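Local coordinates for chromosome partition protein Smc (Pyrococcus furiosus, PDB 5XNS) that probably drives chromosome condensation and partitioning, and here is represented by its ATP-binding cassette head with a stub of coiled coil, at residues 20-25 with 386-391; 140-145 with 327-332; 339-344 with 364-369; 347-352 with 370-375. All blocks are in the same frame, centred on the assembly; numbering follows the deposited sequence.

Contact 1: 20-25 with 386-391; sequences VVIPFS and SKVVSL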
loop_
_atom_site.group_PDB
_atom_site.type_symbol
_atom_site.label_atom_id
_atom_site.label_comp_id
_atom_site.label_asym_id
_atom_site.label_seq_id
_atom_site.Cartn_x
_atom_site.Cartn_y
_atom_site.Cartn_z
ATOM N N VAL A 20 6.602 11.176 -17.949
ATOM C CA VAL A 20 5.227 11.488 -17.546
ATOM C C VAL A 20 5.199 11.635 -16.024
ATOM O O VAL A 20 5.662 10.745 -15.297
ATOM C CB VAL A 20 4.238 10.418 -18.041
ATOM C CG1 VAL A 20 2.875 10.589 -17.390
ATOM C CG2 VAL A 20 4.091 10.501 -19.570
ATOM N N VAL A 21 4.700 12.773 -15.540
ATOM C CA VAL A 21 4.668 13.074 -14.110
ATOM C C VAL A 21 3.242 12.939 -13.605
ATOM O O VAL A 21 2.324 13.580 -14.130
ATOM C CB VAL A 21 5.201 14.475 -13.792
ATOM C CG1 VAL A 21 5.279 14.639 -12.256
ATOM C CG2 VAL A 21 6.560 14.701 -14.462
ATOM N N ILE A 22 3.064 12.117 -12.577
ATOM C CA ILE A 22 1.771 11.833 -11.976
ATOM C C ILE A 22 1.763 12.455 -10.576
ATOM O O ILE A 22 2.446 11.954 -9.674
ATOM C CB ILE A 22 1.498 10.325 -11.931
ATOM C CG1 ILE A 22 1.312 9.831 -13.369
ATOM C CG2 ILE A 22 0.247 10.020 -11.110
ATOM C CD1 ILE A 22 1.744 8.435 -13.569
ATOM N N PRO A 23 1.055 13.559 -10.369
ATOM C CA PRO A 23 0.998 14.178 -9.042
ATOM C C PRO A 23 -0.100 13.526 -8.211
ATOM O O PRO A 23 -1.021 12.900 -8.735
ATOM C CB PRO A 23 0.654 15.639 -9.367
ATOM C CG PRO A 23 -0.264 15.510 -10.571
ATOM C CD PRO A 23 0.225 14.285 -11.348
ATOM N N PHE A 24 0.023 13.665 -6.897
ATOM C CA PHE A 24 -0.899 13.004 -5.985
ATOM C C PHE A 24 -1.426 13.969 -4.936
ATOM O O PHE A 24 -0.718 14.876 -4.478
ATOM C CB PHE A 24 -0.230 11.813 -5.264
ATOM C CG PHE A 24 0.074 10.662 -6.165
ATOM C CD1 PHE A 24 -0.941 9.827 -6.597
ATOM C CD2 PHE A 24 1.367 10.410 -6.577
ATOM C CE1 PHE A 24 -0.674 8.765 -7.438
ATOM C CE2 PHE A 24 1.647 9.335 -7.420
ATOM C CZ PHE A 24 0.626 8.517 -7.847
ATOM N N SER A 25 -2.671 13.743 -4.530
ATOM C CA SER A 25 -3.163 14.373 -3.312
ATOM C C SER A 25 -2.497 13.753 -2.092
ATOM O O SER A 25 -2.302 12.539 -2.021
ATOM C CB SER A 25 -4.680 14.225 -3.203
ATOM O OG SER A 25 -5.118 14.612 -1.912
ATOM N N SER A 386 0.506 6.192 -23.185
ATOM C CA SER A 386 -0.384 6.696 -22.146
ATOM C C SER A 386 -0.018 8.125 -21.774
ATOM O O SER A 386 1.161 8.464 -21.652
ATOM C CB SER A 386 -0.320 5.807 -20.897
ATOM O OG SER A 386 -0.810 4.504 -21.170
ATOM N N LYS A 387 -1.034 8.958 -21.559
ATOM C CA LYS A 387 -0.799 10.308 -21.069
ATOM C C LYS A 387 -1.867 10.668 -20.039
ATOM O O LYS A 387 -2.920 10.026 -19.957
ATOM C CB LYS A 387 -0.774 11.311 -22.233
ATOM C CG LYS A 387 -2.111 11.457 -22.939
ATOM C CD LYS A 387 -2.754 12.782 -22.560
ATOM C CE LYS A 387 -4.117 12.939 -23.202
ATOM N NZ LYS A 387 -4.872 14.022 -22.523
ATOM N N VAL A 388 -1.593 11.713 -19.251
ATOM C CA VAL A 388 -2.418 12.008 -18.086
ATOM C C VAL A 388 -2.886 13.457 -18.088
ATOM O O VAL A 388 -2.231 14.358 -18.623
ATOM C CB VAL A 388 -1.695 11.690 -16.750
ATOM C CG1 VAL A 388 -1.052 10.306 -16.799
ATOM C CG2 VAL A 388 -0.676 12.762 -16.405
ATOM N N VAL A 389 -4.037 13.664 -17.455
ATOM C CA VAL A 389 -4.631 14.972 -17.215
ATOM C C VAL A 389 -5.066 15.002 -15.757
ATOM O O VAL A 389 -5.683 14.042 -15.276
ATOM C CB VAL A 389 -5.836 15.206 -18.150
ATOM C CG1 VAL A 389 -6.563 16.496 -17.781
ATOM C CG2 VAL A 389 -5.378 15.215 -19.613
ATOM N N SER A 390 -4.763 16.093 -15.053
ATOM C CA SER A 390 -5.004 16.160 -13.615
ATOM C C SER A 390 -6.069 17.193 -13.259
ATOM O O SER A 390 -6.089 18.308 -13.796
ATOM C CB SER A 390 -3.718 16.480 -12.850
ATOM O OG SER A 390 -3.086 17.626 -13.393
ATOM N N LEU A 391 -6.920 16.826 -12.304
ATOM C CA LEU A 391 -8.097 17.593 -11.929
ATOM C C LEU A 391 -8.189 17.651 -10.417
ATOM O O LEU A 391 -8.019 16.628 -9.746
ATOM C CB LEU A 391 -9.362 16.945 -12.501
ATOM C CG LEU A 391 -10.708 17.608 -12.218
ATOM C CD1 LEU A 391 -10.817 18.893 -13.043
ATOM C CD2 LEU A 391 -11.846 16.637 -12.553
#

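Contact 2: 140-145 with 327-332; sequences YNIVLQ and APFYLF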
loop_
_atom_site.group_PDB
_atom_site.type_symbol
_atom_site.label_atom_id
_atom_site.label_comp_id
_atom_site.label_asym_id
_atom_site.label_seq_id
_atom_site.Cartn_x
_atom_site.Cartn_y
_atom_site.Cartn_z
ATOM N N TYR A 140 0.491 -5.392 3.237
ATOM C CA TYR A 140 -0.964 -5.522 3.261
ATOM C C TYR A 140 -1.651 -4.268 2.728
ATOM O O TYR A 140 -2.781 -4.345 2.251
ATOM C CB TYR A 140 -1.434 -5.809 4.689
ATOM C CG TYR A 140 -1.583 -4.546 5.487
ATOM C CD1 TYR A 140 -2.828 -3.939 5.636
ATOM C CD2 TYR A 140 -0.468 -3.926 6.061
ATOM C CE1 TYR A 140 -2.964 -2.753 6.349
ATOM C CE2 TYR A 140 -0.596 -2.758 6.771
ATOM C CZ TYR A 140 -1.848 -2.168 6.903
ATOM O OH TYR A 140 -1.972 -0.995 7.612
ATOM N N ASN A 141 -0.996 -3.099 2.824
ATOM C CA ASN A 141 -1.587 -1.836 2.375
ATOM C C ASN A 141 -1.614 -1.692 0.854
ATOM O O ASN A 141 -2.200 -0.730 0.342
ATOM C CB ASN A 141 -0.818 -0.653 2.964
ATOM C CG ASN A 141 0.659 -0.691 2.611
ATOM O OD1 ASN A 141 1.328 -1.684 2.857
ATOM N ND2 ASN A 141 1.162 0.383 2.020
ATOM N N ILE A 142 -0.980 -2.587 0.117
ATOM C CA ILE A 142 -1.012 -2.551 -1.340
ATOM C C ILE A 142 -1.926 -3.679 -1.787
ATOM O O ILE A 142 -1.692 -4.855 -1.471
ATOM C CB ILE A 142 0.396 -2.663 -1.935
ATOM C CG1 ILE A 142 1.185 -1.400 -1.541
ATOM C CG2 ILE A 142 0.339 -2.880 -3.482
ATOM C CD1 ILE A 142 2.679 -1.477 -1.828
ATOM N N VAL A 143 -3.020 -3.312 -2.437
ATOM C CA VAL A 143 -4.006 -4.309 -2.823
ATOM C C VAL A 143 -4.263 -4.091 -4.306
ATOM O O VAL A 143 -5.202 -3.380 -4.687
ATOM C CB VAL A 143 -5.296 -4.206 -1.977
ATOM C CG1 VAL A 143 -6.275 -5.315 -2.340
ATOM C CG2 VAL A 143 -4.987 -4.279 -0.483
ATOM N N LEU A 144 -3.411 -4.673 -5.147
ATOM C CA LEU A 144 -3.567 -4.587 -6.588
ATOM C C LEU A 144 -4.324 -5.814 -7.094
ATOM O O LEU A 144 -4.852 -6.613 -6.316
ATOM C CB LEU A 144 -2.199 -4.433 -7.252
ATOM C CG LEU A 144 -1.487 -3.136 -6.840
ATOM C CD1 LEU A 144 -0.105 -3.020 -7.488
ATOM C CD2 LEU A 144 -2.352 -1.918 -7.192
ATOM N N GLN A 145 -4.389 -5.967 -8.415
ATOM C CA GLN A 145 -5.116 -7.085 -9.001
ATOM C C GLN A 145 -4.589 -8.406 -8.466
ATOM O O GLN A 145 -3.379 -8.636 -8.447
ATOM C CB GLN A 145 -4.984 -7.056 -10.517
ATOM C CG GLN A 145 -5.525 -8.290 -11.189
ATOM C CD GLN A 145 -5.717 -8.071 -12.669
ATOM O OE1 GLN A 145 -4.827 -7.550 -13.348
ATOM N NE2 GLN A 145 -6.882 -8.453 -13.178
ATOM N N ALA A 327 -0.847 3.124 7.857
ATOM C CA ALA A 327 0.338 3.126 7.011
ATOM C C ALA A 327 0.478 4.474 6.296
ATOM O O ALA A 327 -0.493 5.230 6.178
ATOM C CB ALA A 327 0.255 1.993 5.992
ATOM N N PRO A 328 1.680 4.810 5.819
ATOM C CA PRO A 328 1.819 6.071 5.066
ATOM C C PRO A 328 0.888 6.176 3.854
ATOM O O PRO A 328 0.280 7.237 3.651
ATOM C CB PRO A 328 3.304 6.069 4.668
ATOM C CG PRO A 328 3.982 5.339 5.833
ATOM C CD PRO A 328 2.991 4.216 6.158
ATOM N N PHE A 329 0.745 5.122 3.050
ATOM C CA PHE A 329 -0.196 5.169 1.936
ATOM C C PHE A 329 -0.807 3.792 1.704
ATOM O O PHE A 329 -0.264 2.770 2.125
ATOM C CB PHE A 329 0.457 5.673 0.643
ATOM C CG PHE A 329 1.450 4.708 0.039
ATOM C CD1 PHE A 329 1.049 3.767 -0.880
ATOM C CD2 PHE A 329 2.781 4.772 0.373
ATOM C CE1 PHE A 329 1.958 2.877 -1.427
ATOM C CE2 PHE A 329 3.701 3.895 -0.194
ATOM C CZ PHE A 329 3.281 2.950 -1.091
ATOM N N TYR A 330 -1.950 3.791 1.015
ATOM C CA TYR A 330 -2.652 2.595 0.559
ATOM C C TYR A 330 -2.857 2.722 -0.946
ATOM O O TYR A 330 -3.143 3.812 -1.454
ATOM C CB TYR A 330 -4.023 2.414 1.297
ATOM C CG TYR A 330 -3.805 2.150 2.768
ATOM C CD1 TYR A 330 -3.787 0.851 3.262
ATOM C CD2 TYR A 330 -3.536 3.203 3.658
ATOM C CE1 TYR A 330 -3.531 0.602 4.601
ATOM C CE2 TYR A 330 -3.270 2.963 4.986
ATOM C CZ TYR A 330 -3.278 1.661 5.461
ATOM O OH TYR A 330 -3.001 1.416 6.796
ATOM N N LEU A 331 -2.713 1.614 -1.658
ATOM C CA LEU A 331 -2.795 1.615 -3.115
ATOM C C LEU A 331 -3.707 0.468 -3.526
ATOM O O LEU A 331 -3.371 -0.705 -3.317
ATOM C CB LEU A 331 -1.401 1.487 -3.729
ATOM C CG LEU A 331 -1.245 1.210 -5.222
ATOM C CD1 LEU A 331 -1.764 2.406 -6.016
ATOM C CD2 LEU A 331 0.224 0.904 -5.583
ATOM N N PHE A 332 -4.861 0.806 -4.112
ATOM C CA PHE A 332 -5.897 -0.161 -4.452
ATOM C C PHE A 332 -6.122 -0.198 -5.962
ATOM O O PHE A 332 -6.096 0.841 -6.634
ATOM C CB PHE A 332 -7.217 0.183 -3.754
ATOM C CG PHE A 332 -7.143 0.173 -2.225
ATOM C CD1 PHE A 332 -6.171 -0.561 -1.554
ATOM C CD2 PHE A 332 -8.089 0.865 -1.473
ATOM C CE1 PHE A 332 -6.129 -0.588 -0.142
ATOM C CE2 PHE A 332 -8.055 0.859 -0.072
ATOM C CZ PHE A 332 -7.078 0.127 0.596
#

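Contact 3: 339-344 with 364-369; sequences LDDANV and TLRDVM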
loop_
_atom_site.group_PDB
_atom_site.type_symbol
_atom_site.label_atom_id
_atom_site.label_comp_id
_atom_site.label_asym_id
_atom_site.label_seq_id
_atom_site.Cartn_x
_atom_site.Cartn_y
_atom_site.Cartn_z
ATOM N N LEU A 339 -18.212 -5.638 -6.719
ATOM C CA LEU A 339 -19.052 -4.822 -5.856
ATOM C C LEU A 339 -20.005 -4.002 -6.715
ATOM O O LEU A 339 -19.583 -3.371 -7.693
ATOM C CB LEU A 339 -18.219 -3.890 -4.974
ATOM C CG LEU A 339 -17.163 -4.476 -4.035
ATOM C CD1 LEU A 339 -16.446 -3.344 -3.301
ATOM C CD2 LEU A 339 -17.773 -5.458 -3.029
ATOM N N ASP A 340 -21.281 -3.991 -6.336
ATOM C CA ASP A 340 -22.209 -3.089 -6.992
ATOM C C ASP A 340 -22.016 -1.665 -6.468
ATOM O O ASP A 340 -21.218 -1.395 -5.555
ATOM C CB ASP A 340 -23.658 -3.567 -6.833
ATOM C CG ASP A 340 -24.139 -3.570 -5.384
ATOM O OD1 ASP A 340 -23.610 -2.823 -4.531
ATOM O OD2 ASP A 340 -25.109 -4.302 -5.105
ATOM N N ASP A 341 -22.775 -0.743 -7.059
ATOM C CA ASP A 341 -22.610 0.670 -6.748
ATOM C C ASP A 341 -22.878 0.955 -5.278
ATOM O O ASP A 341 -22.192 1.783 -4.669
ATOM C CB ASP A 341 -23.536 1.505 -7.634
ATOM C CG ASP A 341 -22.977 1.717 -9.032
ATOM O OD1 ASP A 341 -21.895 1.155 -9.343
ATOM O OD2 ASP A 341 -23.626 2.451 -9.820
ATOM N N ALA A 342 -23.891 0.302 -4.696
ATOM C CA ALA A 342 -24.204 0.523 -3.286
ATOM C C ALA A 342 -23.031 0.133 -2.397
ATOM O O ALA A 342 -22.682 0.851 -1.445
ATOM C CB ALA A 342 -25.454 -0.272 -2.891
ATOM N N ASN A 343 -22.406 -1.001 -2.692
ATOM C CA ASN A 343 -21.237 -1.407 -1.920
ATOM C C ASN A 343 -20.031 -0.510 -2.207
ATOM O O ASN A 343 -19.277 -0.168 -1.289
ATOM C CB ASN A 343 -20.918 -2.867 -2.212
ATOM C CG ASN A 343 -21.738 -3.814 -1.363
ATOM O OD1 ASN A 343 -21.954 -3.576 -0.175
ATOM N ND2 ASN A 343 -22.207 -4.886 -1.967
ATOM N N VAL A 344 -19.827 -0.117 -3.474
ATOM C CA VAL A 344 -18.684 0.740 -3.788
ATOM C C VAL A 344 -18.798 2.060 -3.045
ATOM O O VAL A 344 -17.806 2.593 -2.540
ATOM C CB VAL A 344 -18.562 0.949 -5.310
ATOM C CG1 VAL A 344 -17.537 2.033 -5.611
ATOM C CG2 VAL A 344 -18.142 -0.338 -5.971
ATOM N N THR A 364 -9.423 3.272 -10.641
ATOM C CA THR A 364 -10.834 2.915 -10.760
ATOM C C THR A 364 -11.415 3.580 -11.995
ATOM O O THR A 364 -10.859 4.553 -12.509
ATOM C CB THR A 364 -11.624 3.320 -9.503
ATOM O OG1 THR A 364 -12.967 2.814 -9.568
ATOM C CG2 THR A 364 -11.676 4.833 -9.356
ATOM N N LEU A 365 -12.524 3.016 -12.487
ATOM C CA LEU A 365 -13.415 3.721 -13.407
ATOM C C LEU A 365 -14.839 3.778 -12.869
ATOM O O LEU A 365 -15.781 3.978 -13.644
ATOM C CB LEU A 365 -13.406 3.099 -14.810
ATOM C CG LEU A 365 -13.411 1.574 -14.966
ATOM C CD1 LEU A 365 -14.670 0.941 -14.359
ATOM C CD2 LEU A 365 -13.250 1.163 -16.434
ATOM N N ARG A 366 -15.022 3.588 -11.564
ATOM C CA ARG A 366 -16.347 3.632 -10.962
ATOM C C ARG A 366 -16.581 5.043 -10.438
ATOM O O ARG A 366 -15.835 5.516 -9.569
ATOM C CB ARG A 366 -16.455 2.608 -9.833
ATOM C CG ARG A 366 -16.055 1.187 -10.218
ATOM C CD ARG A 366 -17.067 0.526 -11.147
ATOM N NE ARG A 366 -18.336 0.251 -10.484
ATOM C CZ ARG A 366 -18.568 -0.810 -9.716
ATOM N NH1 ARG A 366 -17.597 -1.694 -9.489
ATOM N NH2 ARG A 366 -19.762 -0.969 -9.143
ATOM N N ASP A 367 -17.603 5.722 -10.960
ATOM C CA ASP A 367 -17.755 7.133 -10.607
ATOM C C ASP A 367 -18.123 7.308 -9.144
ATOM O O ASP A 367 -17.790 8.338 -8.546
ATOM C CB ASP A 367 -18.780 7.840 -11.504
ATOM C CG ASP A 367 -20.131 7.133 -11.566
ATOM O OD1 ASP A 367 -20.459 6.329 -10.661
ATOM O OD2 ASP A 367 -20.889 7.422 -12.526
ATOM N N VAL A 368 -18.772 6.310 -8.542
ATOM C CA VAL A 368 -19.090 6.397 -7.117
ATOM C C VAL A 368 -17.816 6.367 -6.270
ATOM O O VAL A 368 -17.735 7.010 -5.212
ATOM C CB VAL A 368 -20.065 5.271 -6.726
ATOM C CG1 VAL A 368 -20.304 5.313 -5.262
ATOM C CG2 VAL A 368 -21.386 5.446 -7.462
ATOM N N MET A 369 -16.805 5.611 -6.706
ATOM C CA MET A 369 -15.508 5.654 -6.023
ATOM C C MET A 369 -14.820 6.996 -6.279
ATOM O O MET A 369 -14.329 7.659 -5.354
ATOM C CB MET A 369 -14.640 4.491 -6.507
ATOM C CG MET A 369 -13.238 4.475 -5.932
ATOM S SD MET A 369 -13.278 4.244 -4.144
ATOM C CE MET A 369 -13.739 2.515 -4.071
#

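Contact 4: 347-352 with 370-375; sequences VADLIK and MANADK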
loop_
_atom_site.group_PDB
_atom_site.type_symbol
_atom_site.label_atom_id
_atom_site.label_comp_id
_atom_site.label_asym_id
_atom_site.label_seq_id
_atom_site.Cartn_x
_atom_site.Cartn_y
_atom_site.Cartn_z
ATOM N N VAL A 347 -17.487 1.627 0.541
ATOM C CA VAL A 347 -16.029 1.558 0.608
ATOM C C VAL A 347 -15.424 2.941 0.381
ATOM O O VAL A 347 -14.496 3.358 1.087
ATOM C CB VAL A 347 -15.492 0.529 -0.403
ATOM C CG1 VAL A 347 -13.957 0.536 -0.410
ATOM C CG2 VAL A 347 -16.051 -0.870 -0.108
ATOM N N ALA A 348 -15.944 3.676 -0.603
ATOM C CA ALA A 348 -15.399 4.994 -0.903
ATOM C C ALA A 348 -15.579 5.945 0.271
ATOM O O ALA A 348 -14.704 6.772 0.545
ATOM C CB ALA A 348 -16.055 5.559 -2.160
ATOM N N ASP A 349 -16.716 5.860 0.970
ATOM C CA ASP A 349 -16.894 6.677 2.165
ATOM C C ASP A 349 -15.882 6.298 3.243
ATOM O O ASP A 349 -15.347 7.167 3.938
ATOM C CB ASP A 349 -18.320 6.527 2.706
ATOM C CG ASP A 349 -19.359 7.186 1.813
ATOM O OD1 ASP A 349 -18.971 7.893 0.853
ATOM O OD2 ASP A 349 -20.566 7.007 2.078
ATOM N N LEU A 350 -15.626 5.000 3.407
ATOM C CA LEU A 350 -14.609 4.565 4.357
ATOM C C LEU A 350 -13.223 5.059 3.956
ATOM O O LEU A 350 -12.445 5.517 4.805
ATOM C CB LEU A 350 -14.628 3.049 4.451
ATOM C CG LEU A 350 -13.598 2.448 5.397
ATOM C CD1 LEU A 350 -13.763 3.034 6.773
ATOM C CD2 LEU A 350 -13.795 0.934 5.420
ATOM N N ILE A 351 -12.892 4.966 2.668
ATOM C CA ILE A 351 -11.621 5.500 2.187
ATOM C C ILE A 351 -11.537 6.994 2.451
ATOM O O ILE A 351 -10.522 7.496 2.953
ATOM C CB ILE A 351 -11.430 5.188 0.697
ATOM C CG1 ILE A 351 -11.207 3.693 0.503
ATOM C CG2 ILE A 351 -10.268 5.988 0.146
ATOM C CD1 ILE A 351 -11.104 3.287 -0.955
ATOM N N LYS A 352 -12.597 7.735 2.110
ATOM C CA LYS A 352 -12.518 9.182 2.268
ATOM C C LYS A 352 -12.351 9.566 3.736
ATOM O O LYS A 352 -11.599 10.493 4.065
ATOM C CB LYS A 352 -13.747 9.860 1.663
ATOM C CG LYS A 352 -13.779 11.360 1.963
ATOM C CD LYS A 352 -14.572 12.147 0.937
ATOM C CE LYS A 352 -14.263 13.665 1.039
ATOM N NZ LYS A 352 -12.880 14.035 0.540
ATOM N N MET A 370 -14.831 7.417 -7.542
ATOM C CA MET A 370 -14.230 8.668 -8.008
ATOM C C MET A 370 -14.735 9.900 -7.261
ATOM O O MET A 370 -13.961 10.818 -6.946
ATOM C CB MET A 370 -14.587 8.812 -9.483
ATOM C CG MET A 370 -13.476 8.928 -10.408
ATOM S SD MET A 370 -14.202 8.757 -12.052
ATOM C CE MET A 370 -14.106 6.990 -12.212
ATOM N N ALA A 371 -16.051 9.956 -7.028
ATOM C CA ALA A 371 -16.704 11.147 -6.488
ATOM C C ALA A 371 -16.066 11.631 -5.192
ATOM O O ALA A 371 -16.059 12.837 -4.919
ATOM C CB ALA A 371 -18.199 10.857 -6.268
ATOM N N ASN A 372 -15.529 10.726 -4.381
ATOM C CA ASN A 372 -15.010 11.099 -3.063
ATOM C C ASN A 372 -13.564 11.590 -3.077
ATOM O O ASN A 372 -13.035 11.939 -2.012
ATOM C CB ASN A 372 -15.109 9.906 -2.105
ATOM C CG ASN A 372 -16.535 9.628 -1.652
ATOM O OD1 ASN A 372 -17.498 10.193 -2.181
ATOM N ND2 ASN A 372 -16.674 8.739 -0.680
ATOM N N ALA A 373 -12.898 11.602 -4.229
ATOM C CA ALA A 373 -11.467 11.866 -4.240
ATOM C C ALA A 373 -11.190 13.360 -4.108
ATOM O O ALA A 373 -11.980 14.201 -4.538
ATOM C CB ALA A 373 -10.826 11.332 -5.526
ATOM N N ASP A 374 -10.052 13.688 -3.496
ATOM C CA ASP A 374 -9.579 15.065 -3.549
ATOM C C ASP A 374 -9.081 15.413 -4.945
ATOM O O ASP A 374 -9.393 16.487 -5.469
ATOM C CB ASP A 374 -8.485 15.294 -2.508
ATOM C CG ASP A 374 -8.945 14.929 -1.101
ATOM O OD1 ASP A 374 -9.833 15.635 -0.562
ATOM O OD2 ASP A 374 -8.435 13.930 -0.534
ATOM N N LYS A 375 -8.321 14.521 -5.571
ATOM C CA LYS A 375 -7.825 14.774 -6.912
ATOM C C LYS A 375 -8.034 13.540 -7.770
ATOM O O LYS A 375 -8.117 12.412 -7.270
ATOM C CB LYS A 375 -6.353 15.200 -6.894
ATOM C CG LYS A 375 -6.174 16.632 -6.381
ATOM C CD LYS A 375 -4.729 16.930 -5.986
ATOM C CE LYS A 375 -4.497 18.439 -5.848
ATOM N NZ LYS A 375 -3.103 18.753 -5.433
#

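Contact 1: 20-25 with 386-391
V388 sends its two methyls to different partners on strand 20-23. CG1 meets V20 CG1 at 4.0 Å, the two side chains meeting at a slant. The same CG1 lies 4.2 Å from I22 CG1, here with the side chains at about a right angle. V388 CG2 rests 3.9 Å from the backbone oxygen V21 O. The torsion of V388 allows this fork: CG1 sits anti to the carbonyl carbon (chi1 -48°), which leaves CG2 between the backbone N and that carbon. Further along, P23 CG touches S390 CB at 4.3 Å. The strands run in roughly the same direction, 37° apart, with their axes 7.6 Å from each other at the closest point. Within this chain they are end strands of different sheets: 20-23 borders the antiparallel sheet and 386-392 the mixed sheet. S390 OG is hydrogen-bonded to F62 N of the chain of segregation and condensation protein A, and P23 packs on that F62. S386 OG is hydrogen-bonded to S14 and to S37 of the ATP-binding loop. The segments share only van der Waals contacts, mostly between aliphatic carbons, so the two sheet edges pack here without being joined into one sheet.

Contact 2: 140-145 with 327-332
N141 packs tightly on strand 329-333. Its side-chain CB lies 3.3 Å from Y330 CD1, and its amide ND2 donates to F329 O at 2.8 Å. That donor lies 21° from the F329 carbonyl plane, while the acceptor is close to the amide plane. CG of N141 stands between the backbone N and the carbonyl carbon (chi1 57°), which places the amide beside the F329 backbone and leaves OD1 for S136 OG. ND2 also lies over one face of the F329 ring. The backbones then pair in parallel. L331 N reaches N141 O at 3.1 Å, in the carbonyl plane, and V143 N gives L331 O a nearly straight bond of 2.8 Å (171° at the hydrogen). Strand 142-143 thus forms one end of the mixed sheet of the ABC-type ATPase head. It leads to Q145, probably in the Q-loop, and strand 329-333 is probably the Walker B strand. Above the pairing, the V143 methine carbon CB lies 3.8 Å from F332 CD1, and helix 307-324 packs on F332. The I142 and L331 side chains share the other face with helix 39-49. Y140, partly exposed, meets Y330 obliquely, the nearest ring carbons being CE1 of each, 3.8 Å apart. The Y330 ring also stacks with F360. Packing is looser at the other end, where L144 is partly exposed. It crosses L331 at a slant, with a single methyl, CD2, 3.9 Å from L331 CG.

Contact 3: 339-344 with 364-369
R366 and V344 bury most of the surface here, where the starts of two helices of the ABC ATPase head meet. Segment 339-344 runs from the end of what is probably the D-loop into helix 341-354, and segment 364-369 probably belongs to the switch region. The R366 guanidinium grips one carbonyl end-on: NH2 is 2.8 Å from L339 O and NH1 is 3.2 Å from the same oxygen, which lies in the guanidinium plane. NH2 also forms a salt bridge with D341 OD1 at 3.0 Å, nearly straight at 173°. Turns at chi2 and chi3 (-71° and -68°) bend the chain so that the edge of the guanidinium faces L339 O and D341. V344 lies over one face of the group, its CG2 methyl 3.6 Å from R366 NH2. A lysine in place of R366 would probably leave L339 O without its two-pronged grip and V344 without the flat group it lies on. The other methyl of V344, CG1, turns to the second helix and packs 3.9 Å from M369 CB. V368 CG1 lies 4.0 Å from D341 O. D340 caps helix 341-354; before helix 367-370, T364 OG1 accepts from R366 N in an ST turn. R366 NH1 and T364 OG1 also bind a citrate, probably from the crystallisation liquor. D367 OD2 pairs with R40 of the chain of segregation and condensation protein A. In the D340 cap, N343 N meets OD1 nearly along its C-O axis at 2.9 Å.

Contact 4: 347-352 with 370-375
N372 ND2 is held by two acceptors on helix 341-354. One is D349 OD1 at 2.9 Å, met on its anti lone pair, with the carboxylate and amide nearly coplanar. The other is A348 O at 3.0 Å, and here the amide stands well above the carbonyl plane. A348 O already takes the regular helix bond from K352 N at 2.8 Å. The two donors reach it from opposite faces, so this oxygen serves the helix and the turn together. D349 OD1 has a second partner as well, K345 NZ, and this positive charge probably helps fix the carboxylate. K352 crosses N372 at a slant, with CD 3.8 Å from N372 CB. A bend at its last torsion (chi4 72°) brings NZ to N372 O in a weak bond of 3.3 Å. NZ also makes a long salt bridge to D374 OD1 at 3.6 Å. The other oxygen of D374, OD2, accepts from F28 N. A leucine in place of N372 would likely leave D349 and A348 O without the amide donor and set the turn freer to shift on the helix. The turn itself, type I from M370 to A373, is closed by A373 N on M370 O. It begins on the last residue of short helix 367-370 and leads toward strand 375-381, beside F28 at the start of strand 28-32. On helix 341-354, V347 and L350 pack against helix 307-324, and L350 also meets helix 210-267.

In the fold
From the N terminus, segment 20-25 comes first, and contact 1 does not close until 386-391, so its loop encloses the other three. Contact 2 opens at 140-145 and closes at 327-332; the coiled-coil helices and their engineered linker lie in between. Contacts 3 and 4 open only after contact 2 has closed, and they cross each other: 339-344 leads into helix 341-354, which carries 347-352, then come 364-369 and 370-375. These two touch, as in M369 SD on the A348 methyl. Contact 4 reaches contact 2 through I351 on F332, and contact 1 through S25 on D374. Contacts 1 and 2 sit at opposite edges of the mixed sheet, and contact 1 links it to the antiparallel sheet.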